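Long-range contact in 3'-5' exonuclease crn-4 (Caenorhabditis elegans, PDB 3CM6), which degrades RNA and DNA as a metal-dependent 3'-5' exonuclease and takes part in the breakdown of DNA during apoptosis: residues L22-E27 against F118-R123. Sequence-based numbering, arbitrary orientation.
Sequences LILDFE and FVCDSR. With ER3 (erbium (III) ion), chain F.
The metal site of this DEDD-type exonuclease lies where two neighbouring parallel strands of the RNase H-like central sheet diverge, and Leu22 and Ile23 pair with Phe118 and Val119 just before they part. Two backbone bonds join the strands: Val119 N gives its hydrogen to Leu22 O at 2.8 Å, and Leu24 N gives its own to Val119 O at 2.9 Å, nearly straight at 170°. The axes of 22-27 and 118-120 run at 49° to each other; the strands separate beyond Val119, and carboxylates occupy the widening fork.

On one face of the sheet the Phe118 ring meets Leu22 and Leu24 obliquely. Its CD1 lies 3.6 Å from Leu22 CB and 3.7 Å from Leu24 CB, while Leu22 CD1 lies nearest CE1 and CZ of the same ring. The ring's own edge-to-face partner is Phe145, and strand 41-50 adds Ile46 against both leucines. Leu24 CG is anti to the backbone N (chi1 176°), and from there CD1 goes to the Phe118 ring and CD2 to Cys120 SG. On the other face Ile23 and Val119 lie side by side, CG1 to CB 4.2 Å, with Ile23 also packed on Ile198 and Leu202 of helix 191-207.

Asp25, Glu27 and the nearby Asp194 bind the metal cofactor, probably magnesium in vivo; in this crystal an erbium ion lies beside the first two. Asp125 brings another carboxylate close to both Asp25 and Asp121, a cluster of negative charge consistent with a cation site. Asp121, at the start of the loop leading to helix 124-136, faces Asp25 across the fork with no direct bond: a water lies within hydrogen-bonding distance of both, 2.8 Å from Asp25 OD1 and 2.7 Å from Asp121 OD2.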
ATOM      1  N   LEU B  22     -13.876   1.358 -28.639  1.00 29.59           N
ATOM      2  CA  LEU B  22     -13.922   1.862 -27.271  1.00 29.39           C
ATOM      3  C   LEU B  22     -12.515   2.166 -26.796  1.00 29.18           C
ATOM      4  O   LEU B  22     -11.692   1.268 -26.668  1.00 29.30           O
ATOM      5  CB  LEU B  22     -14.611   0.865 -26.337  1.00 29.15           C
ATOM      6  CG  LEU B  22     -16.096   0.549 -26.594  1.00 29.52           C
ATOM      7  CD1 LEU B  22     -16.644  -0.486 -25.574  1.00 27.71           C
ATOM      8  CD2 LEU B  22     -16.948   1.809 -26.599  1.00 28.50           C
ATOM      9  N   ILE B  23     -12.233   3.442 -26.574  1.00 29.02           N
ATOM     10  CA  ILE B  23     -10.919   3.834 -26.116  1.00 28.97           C
ATOM     11  C   ILE B  23     -10.905   3.537 -24.622  1.00 29.94           C
ATOM     12  O   ILE B  23     -11.791   3.985 -23.875  1.00 29.90           O
ATOM     13  CB  ILE B  23     -10.600   5.326 -26.412  1.00 28.27           C
ATOM     14  CG1 ILE B  23     -10.303   5.565 -27.901  1.00 27.67           C
ATOM     15  CG2 ILE B  23      -9.392   5.755 -25.634  1.00 27.76           C
ATOM     16  CD1 ILE B  23     -11.542   5.503 -28.832  1.00 27.28           C
ATOM     17  N   LEU B  24      -9.914   2.764 -24.201  1.00 30.32           N
ATOM     18  CA  LEU B  24      -9.859   2.283 -22.841  1.00 31.00           C
ATOM     19  C   LEU B  24      -8.587   2.733 -22.155  1.00 31.45           C
ATOM     20  O   LEU B  24      -7.515   2.842 -22.775  1.00 31.61           O
ATOM     21  CB  LEU B  24      -9.951   0.763 -22.796  1.00 31.18           C
ATOM     22  CG  LEU B  24      -9.798   0.140 -21.404  1.00 32.39           C
ATOM     23  CD1 LEU B  24     -11.161  -0.167 -20.803  1.00 34.15           C
ATOM     24  CD2 LEU B  24      -8.987  -1.120 -21.499  1.00 33.14           C
ATOM     25  N   ASP B  25      -8.722   2.993 -20.862  1.00 31.25           N
ATOM     26  CA  ASP B  25      -7.585   3.319 -20.052  1.00 31.20           C
ATOM     27  C   ASP B  25      -7.791   2.995 -18.576  1.00 30.62           C
ATOM     28  O   ASP B  25      -8.856   3.259 -18.010  1.00 30.10           O
ATOM     29  CB  ASP B  25      -7.247   4.781 -20.209  1.00 31.87           C
ATOM     30  CG  ASP B  25      -5.906   5.096 -19.653  1.00 33.64           C
ATOM     31  OD1 ASP B  25      -4.929   4.432 -20.062  1.00 37.53           O
ATOM     32  OD2 ASP B  25      -5.829   5.980 -18.793  1.00 36.65           O
ATOM     33  N   PHE B  26      -6.760   2.399 -17.982  1.00 29.80           N
ATOM     34  CA  PHE B  26      -6.745   2.055 -16.575  1.00 29.58           C
ATOM     35  C   PHE B  26      -5.671   2.866 -15.856  1.00 30.00           C
ATOM     36  O   PHE B  26      -4.594   3.130 -16.407  1.00 30.54           O
ATOM     37  CB  PHE B  26      -6.408   0.578 -16.377  1.00 28.90           C
ATOM     38  CG  PHE B  26      -7.497  -0.392 -16.783  1.00 27.95           C
ATOM     39  CD1 PHE B  26      -8.765  -0.332 -16.222  1.00 25.80           C
ATOM     40  CD2 PHE B  26      -7.212  -1.425 -17.690  1.00 26.46           C
ATOM     41  CE1 PHE B  26      -9.738  -1.260 -16.587  1.00 26.34           C
ATOM     42  CE2 PHE B  26      -8.180  -2.348 -18.063  1.00 25.53           C
ATOM     43  CZ  PHE B  26      -9.437  -2.278 -17.516  1.00 26.34           C
ATOM     44  N   GLU B  27      -5.954   3.260 -14.628  1.00 30.02           N
ATOM     45  CA  GLU B  27      -4.885   3.705 -13.750  1.00 30.81           C
ATOM     46  C   GLU B  27      -4.779   2.711 -12.605  1.00 30.53           C
ATOM     47  O   GLU B  27      -5.794   2.100 -12.205  1.00 30.00           O
ATOM     48  CB  GLU B  27      -5.123   5.134 -13.238  1.00 31.50           C
ATOM     49  CG  GLU B  27      -5.146   6.238 -14.327  1.00 33.45           C
ATOM     50  CD  GLU B  27      -3.945   6.230 -15.285  1.00 39.08           C
ATOM     51  OE1 GLU B  27      -2.851   5.696 -14.941  1.00 40.55           O
ATOM     52  OE2 GLU B  27      -4.101   6.784 -16.410  1.00 42.78           O
ATOM     53  N   PHE B 118     -11.613  -2.698 -28.253  1.00 27.40           N
ATOM     54  CA  PHE B 118     -10.939  -1.739 -27.423  1.00 27.31           C
ATOM     55  C   PHE B 118      -9.672  -1.195 -28.052  1.00 27.08           C
ATOM     56  O   PHE B 118      -8.905  -1.928 -28.697  1.00 26.78           O
ATOM     57  CB  PHE B 118     -10.635  -2.349 -26.068  1.00 27.05           C
ATOM     58  CG  PHE B 118     -11.836  -2.480 -25.204  1.00 27.64           C
ATOM     59  CD1 PHE B 118     -12.388  -1.356 -24.599  1.00 26.70           C
ATOM     60  CD2 PHE B 118     -12.423  -3.723 -24.993  1.00 27.72           C
ATOM     61  CE1 PHE B 118     -13.500  -1.468 -23.792  1.00 27.62           C
ATOM     62  CE2 PHE B 118     -13.538  -3.844 -24.192  1.00 28.54           C
ATOM     63  CZ  PHE B 118     -14.085  -2.707 -23.590  1.00 28.04           C
ATOM     64  N   VAL B 119      -9.460   0.095 -27.829  1.00 26.87           N
ATOM     65  CA  VAL B 119      -8.287   0.781 -28.326  1.00 27.21           C
ATOM     66  C   VAL B 119      -7.510   1.267 -27.123  1.00 27.59           C
ATOM     67  O   VAL B 119      -8.053   1.974 -26.274  1.00 28.15           O
ATOM     68  CB  VAL B 119      -8.677   1.967 -29.244  1.00 27.14           C
ATOM     69  CG1 VAL B 119      -7.438   2.760 -29.709  1.00 26.18           C
ATOM     70  CG2 VAL B 119      -9.508   1.460 -30.439  1.00 27.05           C
ATOM     71  N   CYS B 120      -6.242   0.873 -27.061  1.00 27.65           N
ATOM     72  CA  CYS B 120      -5.333   1.263 -26.005  1.00 27.75           C
ATOM     73  C   CYS B 120      -4.088   1.897 -26.594  1.00 27.93           C
ATOM     74  O   CYS B 120      -3.793   1.710 -27.766  1.00 27.97           O
ATOM     75  CB  CYS B 120      -4.933   0.045 -25.200  1.00 27.56           C
ATOM     76  SG  CYS B 120      -6.345  -0.795 -24.465  1.00 30.01           S
ATOM     77  N   ASP B 121      -3.349   2.624 -25.765  1.00 28.25           N
ATOM     78  CA  ASP B 121      -2.148   3.267 -26.202  1.00 28.82           C
ATOM     79  C   ASP B 121      -0.897   2.410 -26.107  1.00 28.71           C
ATOM     80  O   ASP B 121       0.172   2.849 -26.553  1.00 28.78           O
ATOM     81  CB  ASP B 121      -1.970   4.607 -25.486  1.00 29.84           C
ATOM     82  CG  ASP B 121      -1.444   4.473 -24.073  1.00 32.40           C
ATOM     83  OD1 ASP B 121      -0.530   5.250 -23.745  1.00 37.65           O
ATOM     84  OD2 ASP B 121      -1.925   3.641 -23.277  1.00 35.97           O
ATOM     85  N   SER B 122      -1.029   1.198 -25.550  1.00 28.41           N
ATOM     86  CA  SER B 122       0.081   0.221 -25.459  1.00 28.53           C
ATOM     87  C   SER B 122      -0.481  -1.163 -25.110  1.00 28.90           C
ATOM     88  O   SER B 122      -1.680  -1.299 -24.871  1.00 29.22           O
ATOM     89  CB  SER B 122       1.067   0.629 -24.351  1.00 28.22           C
ATOM     90  OG  SER B 122       0.605   0.183 -23.068  1.00 28.52           O
ATOM     91  N   ARG B 123       0.382  -2.177 -25.030  1.00 28.73           N
ATOM     92  CA  ARG B 123      -0.043  -3.485 -24.526  1.00 28.92           C
ATOM     93  C   ARG B 123      -0.367  -3.526 -23.025  1.00 28.16           C
ATOM     94  O   ARG B 123      -0.920  -4.522 -22.555  1.00 28.25           O
ATOM     95  CB  ARG B 123       0.978  -4.588 -24.878  1.00 28.66           C
ATOM     96  CG  ARG B 123       2.349  -4.449 -24.213  1.00 30.53           C
ATOM     97  CD  ARG B 123       3.361  -5.517 -24.651  1.00 31.51           C
ATOM     98  NE  ARG B 123       3.370  -5.707 -26.113  1.00 38.13           N
ATOM     99  CZ  ARG B 123       3.928  -6.744 -26.743  1.00 37.77           C
ATOM    100  NH1 ARG B 123       4.527  -7.704 -26.054  1.00 37.82           N
ATOM    101  NH2 ARG B 123       3.878  -6.827 -28.068  1.00 37.30           N
TER
HETATM  102 ER   ER3 F 300      -2.866   5.919 -18.778  1.00 88.54          ER
HETATM  103  O   HOH W   1      -2.487   3.283 -20.609  1.00 33.09           O